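Local coordinates for tubulin-like protein CetZ1 (Haloferax volcanii, PDB 4B46) that controls archaeal cell shape as a GTP-binding, tubulin-like cytoskeletal protein and is essential for the rod-shaped cells needed for efficient swimming, at residues 147-155 with 355-365; 165-173 with 280-288. All blocks are in the same frame, centred on the assembly; numbering follows the deposited sequence.

Contact 1 of 2, residues 147-155 with 355-365; sequences TLNAARSFQ and IKELQQVAIEA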
loop_
_atom_site.group_PDB
_atom_site.type_symbol
_atom_site.label_atom_id
_atom_site.label_comp_id
_atom_site.label_asym_id
_atom_site.label_seq_id
_atom_site.Cartn_x
_atom_site.Cartn_y
_atom_site.Cartn_z
ATOM N N THR A 147 2.254 14.941 -11.706
ATOM C CA THR A 147 3.504 14.854 -10.960
ATOM C C THR A 147 3.523 15.871 -9.811
ATOM O O THR A 147 3.911 15.543 -8.686
ATOM C CB THR A 147 4.704 15.099 -11.888
ATOM O OG1 THR A 147 4.609 14.211 -13.005
ATOM C CG2 THR A 147 6.010 14.853 -11.159
ATOM N N LEU A 148 3.106 17.101 -10.109
ATOM C CA LEU A 148 3.021 18.159 -9.100
ATOM C C LEU A 148 2.038 17.812 -7.981
ATOM O O LEU A 148 2.351 17.991 -6.803
ATOM C CB LEU A 148 2.642 19.499 -9.738
ATOM C CG LEU A 148 2.503 20.726 -8.823
ATOM C CD1 LEU A 148 3.758 20.970 -7.996
ATOM C CD2 LEU A 148 2.148 21.984 -9.636
ATOM N N ASN A 149 0.848 17.337 -8.342
ATOM C CA ASN A 149 -0.109 16.900 -7.324
ATOM C C ASN A 149 0.491 15.843 -6.417
ATOM O O ASN A 149 0.298 15.882 -5.205
ATOM C CB ASN A 149 -1.387 16.349 -7.947
ATOM C CG ASN A 149 -2.290 17.445 -8.483
ATOM O OD1 ASN A 149 -2.115 18.617 -8.166
ATOM N ND2 ASN A 149 -3.264 17.062 -9.292
ATOM N N ALA A 150 1.235 14.906 -7.005
ATOM C CA ALA A 150 1.781 13.797 -6.236
ATOM C C ALA A 150 2.837 14.293 -5.267
ATOM O O ALA A 150 2.890 13.866 -4.107
ATOM C CB ALA A 150 2.360 12.738 -7.159
ATOM N N ALA A 151 3.674 15.197 -5.758
ATOM C CA ALA A 151 4.720 15.814 -4.957
ATOM C C ALA A 151 4.118 16.505 -3.726
ATOM O O ALA A 151 4.560 16.280 -2.602
ATOM C CB ALA A 151 5.506 16.817 -5.806
ATOM N N ARG A 152 3.107 17.343 -3.945
ATOM C CA ARG A 152 2.428 18.025 -2.838
ATOM C C ARG A 152 1.693 17.080 -1.901
ATOM O O ARG A 152 1.745 17.241 -0.685
ATOM C CB ARG A 152 1.457 19.068 -3.367
ATOM C CG ARG A 152 2.151 20.222 -4.020
ATOM C CD ARG A 152 1.136 21.218 -4.524
ATOM N NE ARG A 152 1.756 22.459 -4.953
ATOM C CZ ARG A 152 1.288 23.213 -5.941
ATOM N NH1 ARG A 152 0.204 22.836 -6.608
ATOM N NH2 ARG A 152 1.906 24.331 -6.263
ATOM N N SER A 153 1.011 16.094 -2.470
ATOM C CA SER A 153 0.279 15.113 -1.675
ATOM C C SER A 153 1.238 14.261 -0.833
ATOM O O SER A 153 0.994 14.010 0.360
ATOM C CB SER A 153 -0.560 14.219 -2.595
ATOM O OG SER A 153 -1.329 13.276 -1.860
ATOM N N PHE A 154 2.327 13.826 -1.457
ATOM C CA PHE A 154 3.326 13.018 -0.759
ATOM C C PHE A 154 3.852 13.724 0.496
ATOM O O PHE A 154 3.942 13.117 1.559
ATOM C CB PHE A 154 4.499 12.635 -1.676
ATOM C CG PHE A 154 5.652 12.002 -0.929
ATOM C CD1 PHE A 154 5.658 10.646 -0.666
ATOM C CD2 PHE A 154 6.702 12.780 -0.455
ATOM C CE1 PHE A 154 6.706 10.060 0.053
ATOM C CE2 PHE A 154 7.751 12.203 0.262
ATOM C CZ PHE A 154 7.746 10.844 0.517
ATOM N N GLN A 155 4.196 15.004 0.361
ATOM C CA GLN A 155 4.742 15.779 1.473
ATOM C C GLN A 155 3.811 15.729 2.678
ATOM O O GLN A 155 4.261 15.560 3.806
ATOM C CB GLN A 155 4.949 17.244 1.076
ATOM C CG GLN A 155 5.900 17.469 -0.081
ATOM C CD GLN A 155 7.354 17.322 0.315
ATOM O OE1 GLN A 155 8.036 16.394 -0.115
ATOM N NE2 GLN A 155 7.839 18.247 1.137
ATOM N N ILE A 355 11.730 10.078 -4.610
ATOM C CA ILE A 355 11.292 10.965 -3.539
ATOM C C ILE A 355 12.011 12.307 -3.602
ATOM O O ILE A 355 11.392 13.362 -3.438
ATOM C CB ILE A 355 11.465 10.304 -2.153
ATOM C CG1 ILE A 355 10.634 9.022 -2.083
ATOM C CG2 ILE A 355 11.074 11.272 -1.031
ATOM C CD1 ILE A 355 9.201 9.213 -2.584
ATOM N N LYS A 356 13.313 12.275 -3.875
ATOM C CA LYS A 356 14.075 13.509 -4.045
ATOM C C LYS A 356 13.557 14.351 -5.222
ATOM O O LYS A 356 13.582 15.580 -5.160
ATOM C CB LYS A 356 15.574 13.219 -4.222
ATOM C CG LYS A 356 16.269 12.759 -2.938
ATOM C CD LYS A 356 17.786 12.836 -3.059
ATOM C CE LYS A 356 18.333 11.774 -4.008
ATOM N NZ LYS A 356 19.822 11.838 -4.147
ATOM N N GLU A 357 13.095 13.693 -6.282
ATOM C CA GLU A 357 12.487 14.401 -7.408
ATOM C C GLU A 357 11.227 15.160 -6.976
ATOM O O GLU A 357 11.070 16.341 -7.279
ATOM C CB GLU A 357 12.091 13.442 -8.528
ATOM C CG GLU A 357 11.325 14.166 -9.656
ATOM C CD GLU A 357 10.283 13.300 -10.328
ATOM O OE1 GLU A 357 10.046 12.176 -9.845
ATOM O OE2 GLU A 357 9.716 13.734 -11.363
ATOM N N LEU A 358 10.332 14.453 -6.295
ATOM C CA LEU A 358 9.072 15.023 -5.850
ATOM C C LEU A 358 9.301 16.200 -4.906
ATOM O O LEU A 358 8.664 17.246 -5.047
ATOM C CB LEU A 358 8.206 13.959 -5.179
ATOM C CG LEU A 358 7.688 12.856 -6.099
ATOM C CD1 LEU A 358 6.820 11.889 -5.299
ATOM C CD2 LEU A 358 6.910 13.440 -7.264
ATOM N N GLN A 359 10.217 16.038 -3.956
ATOM C CA GLN A 359 10.576 17.141 -3.070
ATOM C C GLN A 359 11.033 18.371 -3.863
ATOM O O GLN A 359 10.618 19.494 -3.570
ATOM C CB GLN A 359 11.635 16.703 -2.047
ATOM C CG GLN A 359 11.122 15.624 -1.096
ATOM C CD GLN A 359 12.195 15.045 -0.178
ATOM O OE1 GLN A 359 13.394 15.115 -0.463
ATOM N NE2 GLN A 359 11.758 14.460 0.931
ATOM N N GLN A 360 11.871 18.153 -4.875
ATOM C CA GLN A 360 12.342 19.242 -5.720
ATOM C C GLN A 360 11.185 19.882 -6.500
ATOM O O GLN A 360 11.097 21.107 -6.606
ATOM C CB GLN A 360 13.418 18.746 -6.687
ATOM C CG GLN A 360 14.119 19.848 -7.453
ATOM C CD GLN A 360 15.042 20.661 -6.574
ATOM O OE1 GLN A 360 15.842 20.106 -5.824
ATOM N NE2 GLN A 360 14.924 21.981 -6.647
ATOM N N VAL A 361 10.310 19.045 -7.050
ATOM C CA VAL A 361 9.118 19.517 -7.748
ATOM C C VAL A 361 8.250 20.402 -6.846
ATOM O O VAL A 361 7.847 21.495 -7.243
ATOM C CB VAL A 361 8.279 18.336 -8.281
ATOM C CG1 VAL A 361 6.892 18.810 -8.708
ATOM C CG2 VAL A 361 8.993 17.665 -9.441
ATOM N N ALA A 362 7.978 19.932 -5.633
ATOM C CA ALA A 362 7.169 20.690 -4.683
ATOM C C ALA A 362 7.832 22.010 -4.284
ATOM O O ALA A 362 7.175 23.048 -4.204
ATOM C CB ALA A 362 6.887 19.854 -3.460
ATOM N N ILE A 363 9.137 21.959 -4.039
ATOM C CA ILE A 363 9.902 23.136 -3.639
ATOM C C ILE A 363 9.896 24.231 -4.704
ATOM O O ILE A 363 9.692 25.406 -4.390
ATOM C CB ILE A 363 11.355 22.758 -3.270
ATOM C CG1 ILE A 363 11.405 22.160 -1.866
ATOM C CG2 ILE A 363 12.278 23.968 -3.348
ATOM C CD1 ILE A 363 12.805 21.764 -1.428
ATOM N N GLU A 364 10.115 23.846 -5.960
ATOM C CA GLU A 364 10.119 24.797 -7.065
ATOM C C GLU A 364 8.760 25.475 -7.231
ATOM O O GLU A 364 8.689 26.671 -7.502
ATOM C CB GLU A 364 10.536 24.116 -8.372
ATOM C CG GLU A 364 12.001 23.727 -8.429
ATOM C CD GLU A 364 12.338 22.891 -9.650
ATOM O OE1 GLU A 364 11.433 22.653 -10.483
ATOM O OE2 GLU A 364 13.507 22.465 -9.773
ATOM N N ALA A 365 7.686 24.710 -7.059
ATOM C CA ALA A 365 6.342 25.255 -7.213
ATOM C C ALA A 365 5.960 26.190 -6.067
ATOM O O ALA A 365 5.065 27.017 -6.213
ATOM C CB ALA A 365 5.324 24.146 -7.354
HETATM O O HOH W 1 4.469 23.142 -3.613
#
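Phe154 lays its ring against Ile355 where the helix containing 147-155 passes the helix containing 355-365. From CB, which lies 4.4 Å from Leu358 CD1, the chain leaves with CG anti to the backbone N (chi1 170°), and this carries the ring out to the other helix. CE2 meets Ile355 CG2 at 3.7 Å, CE1 meets Ile355 CD1, and CZ touches both methyls. Ile355 CD1 stands over the ring face in a CH-pi contact, 4.1 Å from the Phe154 centroid; a beta-branched residue suits this place because its two arms cover the outer end of one ring. Replacing the phenylalanine by alanine is likely to open a gap beside Ile355 and leave its two methyls without the aromatic surface.

The two helices cross nearly at right angles (-99°), their axes 8.2 Å apart. A small residue at the crossing, Ala151, lets the backbones come close: its CB sits 3.3 Å from Leu358 O and also packs on Leu358 CD2, Val361 CG1 and Ala362 CB. In this tubulin-like fold the crossing lays helix 353-366, the last one modelled, on helix 144-160 of the nucleotide-binding domain. At one end Leu148 CD1 touches both Val361 CG1 and Ala365 CB, while covering a face of the Arg152 guanidinium. Arg152 is long enough to reach a water at 3.1 Å from NE, and that water donates to Ala362 O. At the other end Gln155 OE1 is buried against Gln359 CG at 3.3 Å, with no polar partner in the model and the two amide planes almost perpendicular.

Contact 2 of 2, residues 165-173 with 280-288; sequences LVFDNDAWR and LGRLTLPCE. With GDP (guanosine-5'-diphosphate), chain B.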
loop_
_atom_site.group_PDB
_atom_site.type_symbol
_atom_site.label_atom_id
_atom_site.label_comp_id
_atom_site.label_asym_id
_atom_site.label_seq_id
_atom_site.Cartn_x
_atom_site.Cartn_y
_atom_site.Cartn_z
ATOM N N LEU A 165 3.549 3.353 2.879
ATOM C CA LEU A 165 3.936 2.342 1.912
ATOM C C LEU A 165 3.692 2.943 0.538
ATOM O O LEU A 165 2.643 3.542 0.303
ATOM C CB LEU A 165 3.066 1.082 2.053
ATOM C CG LEU A 165 2.986 0.195 3.320
ATOM C CD1 LEU A 165 4.207 -0.684 3.475
ATOM C CD2 LEU A 165 2.738 0.957 4.609
ATOM N N VAL A 166 4.645 2.773 -0.373
ATOM C CA VAL A 166 4.546 3.415 -1.688
ATOM C C VAL A 166 4.591 2.396 -2.826
ATOM O O VAL A 166 5.389 1.449 -2.809
ATOM C CB VAL A 166 5.661 4.474 -1.874
ATOM C CG1 VAL A 166 5.623 5.109 -3.289
ATOM C CG2 VAL A 166 5.565 5.542 -0.796
ATOM N N PHE A 167 3.713 2.591 -3.803
ATOM C CA PHE A 167 3.781 1.883 -5.073
ATOM C C PHE A 167 3.869 2.930 -6.181
ATOM O O PHE A 167 3.015 3.815 -6.275
ATOM C CB PHE A 167 2.564 0.970 -5.272
ATOM C CG PHE A 167 2.661 0.103 -6.496
ATOM C CD1 PHE A 167 2.265 0.585 -7.737
ATOM C CD2 PHE A 167 3.163 -1.190 -6.407
ATOM C CE1 PHE A 167 2.364 -0.208 -8.874
ATOM C CE2 PHE A 167 3.270 -1.992 -7.534
ATOM C CZ PHE A 167 2.868 -1.497 -8.772
ATOM N N ASP A 168 4.904 2.841 -7.014
ATOM C CA ASP A 168 5.126 3.839 -8.061
ATOM C C ASP A 168 4.657 3.319 -9.427
ATOM O O ASP A 168 5.321 2.473 -10.027
ATOM C CB ASP A 168 6.622 4.201 -8.096
ATOM C CG ASP A 168 6.930 5.413 -8.976
ATOM O OD1 ASP A 168 6.024 5.925 -9.678
ATOM O OD2 ASP A 168 8.095 5.865 -8.955
ATOM N N ASN A 169 3.522 3.819 -9.923
ATOM C CA ASN A 169 3.061 3.433 -11.263
ATOM C C ASN A 169 4.123 3.626 -12.337
ATOM O O ASN A 169 4.151 2.894 -13.321
ATOM C CB ASN A 169 1.819 4.223 -11.693
ATOM C CG ASN A 169 0.546 3.738 -11.021
ATOM O OD1 ASN A 169 0.517 2.680 -10.381
ATOM N ND2 ASN A 169 -0.522 4.514 -11.174
ATOM N N ASP A 170 4.987 4.621 -12.169
ATOM C CA ASP A 170 5.971 4.904 -13.215
ATOM C C ASP A 170 6.960 3.741 -13.413
ATOM O O ASP A 170 7.486 3.542 -14.509
ATOM C CB ASP A 170 6.726 6.204 -12.927
ATOM C CG ASP A 170 7.561 6.659 -14.109
ATOM O OD1 ASP A 170 7.000 6.785 -15.217
ATOM O OD2 ASP A 170 8.776 6.890 -13.936
ATOM N N ALA A 171 7.194 2.970 -12.359
ATOM C CA ALA A 171 8.120 1.839 -12.441
ATOM C C ALA A 171 7.425 0.594 -12.974
ATOM O O ALA A 171 8.075 -0.394 -13.294
ATOM C CB ALA A 171 8.725 1.546 -11.066
ATOM N N TRP A 172 6.100 0.635 -13.044
ATOM C CA TRP A 172 5.330 -0.545 -13.410
ATOM C C TRP A 172 4.455 -0.317 -14.650
ATOM O O TRP A 172 3.477 -1.030 -14.870
ATOM C CB TRP A 172 4.469 -0.989 -12.229
ATOM C CG TRP A 172 5.299 -1.455 -11.052
ATOM C CD1 TRP A 172 5.868 -0.678 -10.095
ATOM C CD2 TRP A 172 5.654 -2.807 -10.741
ATOM N NE1 TRP A 172 6.562 -1.462 -9.200
ATOM C CE2 TRP A 172 6.436 -2.775 -9.570
ATOM C CE3 TRP A 172 5.388 -4.041 -11.340
ATOM C CZ2 TRP A 172 6.958 -3.930 -8.983
ATOM C CZ3 TRP A 172 5.898 -5.184 -10.758
ATOM C CH2 TRP A 172 6.673 -5.122 -9.589
ATOM N N ARG A 173 4.808 0.676 -15.458
ATOM C CA ARG A 173 4.005 0.993 -16.638
ATOM C C ARG A 173 3.906 -0.180 -17.610
ATOM O O ARG A 173 4.848 -0.955 -17.773
ATOM C CB ARG A 173 4.537 2.245 -17.341
ATOM C CG ARG A 173 4.106 3.529 -16.665
ATOM C CD ARG A 173 5.214 4.559 -16.626
ATOM N NE ARG A 173 5.540 5.095 -17.935
ATOM C CZ ARG A 173 6.777 5.234 -18.397
ATOM N NH1 ARG A 173 7.814 4.865 -17.653
ATOM N NH2 ARG A 173 6.974 5.740 -19.605
ATOM N N LEU A 280 16.385 -8.155 -5.173
ATOM C CA LEU A 280 17.066 -7.580 -6.337
ATOM C C LEU A 280 16.105 -7.293 -7.489
ATOM O O LEU A 280 16.475 -6.654 -8.480
ATOM C CB LEU A 280 18.197 -8.511 -6.799
ATOM C CG LEU A 280 19.178 -8.898 -5.684
ATOM C CD1 LEU A 280 20.319 -9.768 -6.210
ATOM C CD2 LEU A 280 19.720 -7.672 -4.960
ATOM N N GLY A 281 14.867 -7.755 -7.356
ATOM C CA GLY A 281 13.875 -7.542 -8.394
ATOM C C GLY A 281 13.265 -6.156 -8.302
ATOM O O GLY A 281 13.690 -5.335 -7.490
ATOM N N ARG A 282 12.258 -5.903 -9.126
ATOM C CA ARG A 282 11.566 -4.617 -9.119
ATOM C C ARG A 282 10.786 -4.419 -7.812
ATOM O O ARG A 282 9.985 -5.262 -7.409
ATOM C CB ARG A 282 10.643 -4.506 -10.327
ATOM C CG ARG A 282 10.002 -3.126 -10.510
ATOM C CD ARG A 282 9.155 -3.105 -11.760
ATOM N NE ARG A 282 9.989 -3.173 -12.954
ATOM C CZ ARG A 282 9.686 -3.877 -14.034
ATOM N NH1 ARG A 282 8.560 -4.580 -14.063
ATOM N NH2 ARG A 282 10.509 -3.884 -15.080
ATOM N N LEU A 283 11.053 -3.300 -7.149
ATOM C CA LEU A 283 10.365 -2.931 -5.917
ATOM C C LEU A 283 9.118 -2.098 -6.208
ATOM O O LEU A 283 9.022 -1.479 -7.257
ATOM C CB LEU A 283 11.313 -2.119 -5.043
ATOM C CG LEU A 283 12.657 -2.806 -4.780
ATOM C CD1 LEU A 283 13.467 -1.948 -3.835
ATOM C CD2 LEU A 283 12.453 -4.213 -4.202
ATOM N N THR A 284 8.173 -2.080 -5.272
ATOM C CA THR A 284 6.976 -1.251 -5.425
ATOM C C THR A 284 7.404 0.203 -5.622
ATOM O O THR A 284 6.909 0.891 -6.523
ATOM C CB THR A 284 6.000 -1.414 -4.222
ATOM O OG1 THR A 284 6.652 -1.059 -2.996
ATOM C CG2 THR A 284 5.506 -2.859 -4.129
ATOM N N LEU A 285 8.352 0.645 -4.794
ATOM C CA LEU A 285 9.063 1.905 -4.994
ATOM C C LEU A 285 10.546 1.624 -5.210
ATOM O O LEU A 285 11.233 1.212 -4.287
ATOM C CB LEU A 285 8.895 2.841 -3.783
ATOM C CG LEU A 285 9.762 4.116 -3.798
ATOM C CD1 LEU A 285 9.404 5.064 -4.970
ATOM C CD2 LEU A 285 9.673 4.850 -2.464
ATOM N N PRO A 286 11.049 1.842 -6.438
ATOM C CA PRO A 286 12.476 1.580 -6.678
ATOM C C PRO A 286 13.373 2.458 -5.810
ATOM O O PRO A 286 13.063 3.634 -5.573
ATOM C CB PRO A 286 12.659 1.923 -8.166
ATOM C CG PRO A 286 11.322 1.723 -8.755
ATOM C CD PRO A 286 10.327 2.153 -7.679
ATOM N N CYS A 287 14.455 1.867 -5.314
ATOM C CA CYS A 287 15.432 2.563 -4.488
ATOM C C CYS A 287 16.618 1.641 -4.254
ATOM O O CYS A 287 16.583 0.471 -4.623
ATOM C CB CYS A 287 14.816 2.969 -3.141
ATOM S SG CYS A 287 14.244 1.591 -2.109
ATOM N N GLU A 288 17.677 2.158 -3.653
ATOM C CA GLU A 288 18.746 1.289 -3.196
ATOM C C GLU A 288 18.323 0.776 -1.830
ATOM O O GLU A 288 17.835 1.541 -1.010
ATOM C CB GLU A 288 20.066 2.041 -3.121
ATOM C CG GLU A 288 20.694 2.238 -4.500
ATOM C CD GLU A 288 21.838 3.223 -4.496
ATOM O OE1 GLU A 288 21.570 4.447 -4.501
ATOM O OE2 GLU A 288 23.003 2.770 -4.509
HETATM P PB GDP B . -8.947 11.032 -7.915
HETATM O O1B GDP B . -9.222 12.485 -8.178
HETATM O O2B GDP B . -10.206 10.195 -7.930
HETATM O O3B GDP B . -8.227 10.924 -6.595
HETATM O O3A GDP B . -7.988 10.595 -9.118
HETATM P PA GDP B . -7.745 9.082 -9.575
HETATM O O1A GDP B . -7.736 8.143 -8.416
HETATM O O2A GDP B . -8.744 8.704 -10.632
HETATM O "O5'" GDP B . -6.284 9.216 -10.249
HETATM C "C5'" GDP B . -5.202 9.618 -9.407
HETATM C "C4'" GDP B . -3.929 8.930 -9.862
HETATM O "O4'" GDP B . -4.013 7.539 -9.603
HETATM C "C3'" GDP B . -3.751 8.994 -11.367
HETATM O "O3'" GDP B . -3.035 10.182 -11.673
HETATM C "C2'" GDP B . -2.967 7.736 -11.709
HETATM O "O2'" GDP B . -1.574 7.928 -11.453
HETATM C "C1'" GDP B . -3.381 6.764 -10.646
HETATM N N9 GDP B . -4.431 5.796 -10.992
HETATM C C8 GDP B . -5.668 6.057 -11.460
HETATM N N7 GDP B . -6.383 4.906 -11.571
HETATM C C5 GDP B . -5.593 3.896 -11.127
HETATM C C6 GDP B . -5.713 2.434 -10.942
HETATM O O6 GDP B . -6.770 1.816 -11.241
HETATM N N1 GDP B . -4.647 1.788 -10.455
HETATM C C2 GDP B . -3.495 2.401 -10.127
HETATM N N2 GDP B . -2.469 1.655 -9.654
HETATM N N3 GDP B . -3.315 3.734 -10.259
HETATM C C4 GDP B . -4.315 4.503 -10.739
#
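Thr284, Trp172 and Arg282 bury the most surface where 165-173 meets 280-288. In the tubulin/FtsZ fold, strand 163-168 belongs to the nucleotide-binding domain, and the loop after helix 265-280 comes from the C-terminal domain. Thr284 suits its place because it is at once polar and small. With OG1 between the backbone N and the carbonyl carbon (chi1 59°), the hydroxyl donates to Val166 O at 2.8 Å, almost in line with that carbonyl; it also accepts from Val231 N of strand 228-237. Its CB and CG2 rest against Phe167 CD2, and its carbonyl oxygen takes the amide of Asp168 at 2.8 Å, approached from above the carbonyl plane. Thr284 thus bonds to the strand residues on each side of Phe167 in sequence, Val166 and Asp168.

Trp172 offers a broad surface and one N-H. Arg282 CD lies over one face, 3.5 Å from the centroid of the six-membered ring in a CH-pi contact, and Phe167 CZ touches the opposite face towards the rim. CG and CD of Arg282 do the packing, while its guanidinium, nearly upright to the indole (83°), is too far off for more than a weak cation-pi attraction. Nearby, Ala171 CB is pressed to 3.5 Å from Pro286 CG. On the nucleotide side, Asn169 pairs with the guanine of GDP, its ND2 donating to N3 and its OD1 accepting from N2. The indole NE1 donates to Leu283 O at 3.1 Å, a bent bond whose acceptor lies somewhat out of the indole plane.

How the contacts relate
Contacts 1 and 2 both join the GTPase domain to later parts of the chain, their centres about 17 Å apart. Helix 144-160 and strand 163-168 follow one another, so the first segments are neighbours in sequence, whereas the partners come in reverse order: 280-288 first, then 355-365 near the C-terminus. Contact 2 is therefore nested within the loop closed by contact 1. The two touch where Ile355 CG1 packs on Leu285 CD2 at 4.3 Å, and Arg354, just ahead of 355-365, forms salt bridges with both Asp168 and Glu357. Contact 2 holds Asn169, which binds GDP, and contact 1 lies farther from the chain centre; together they tie the nucleotide-binding domain to a loop and a helix that follow it.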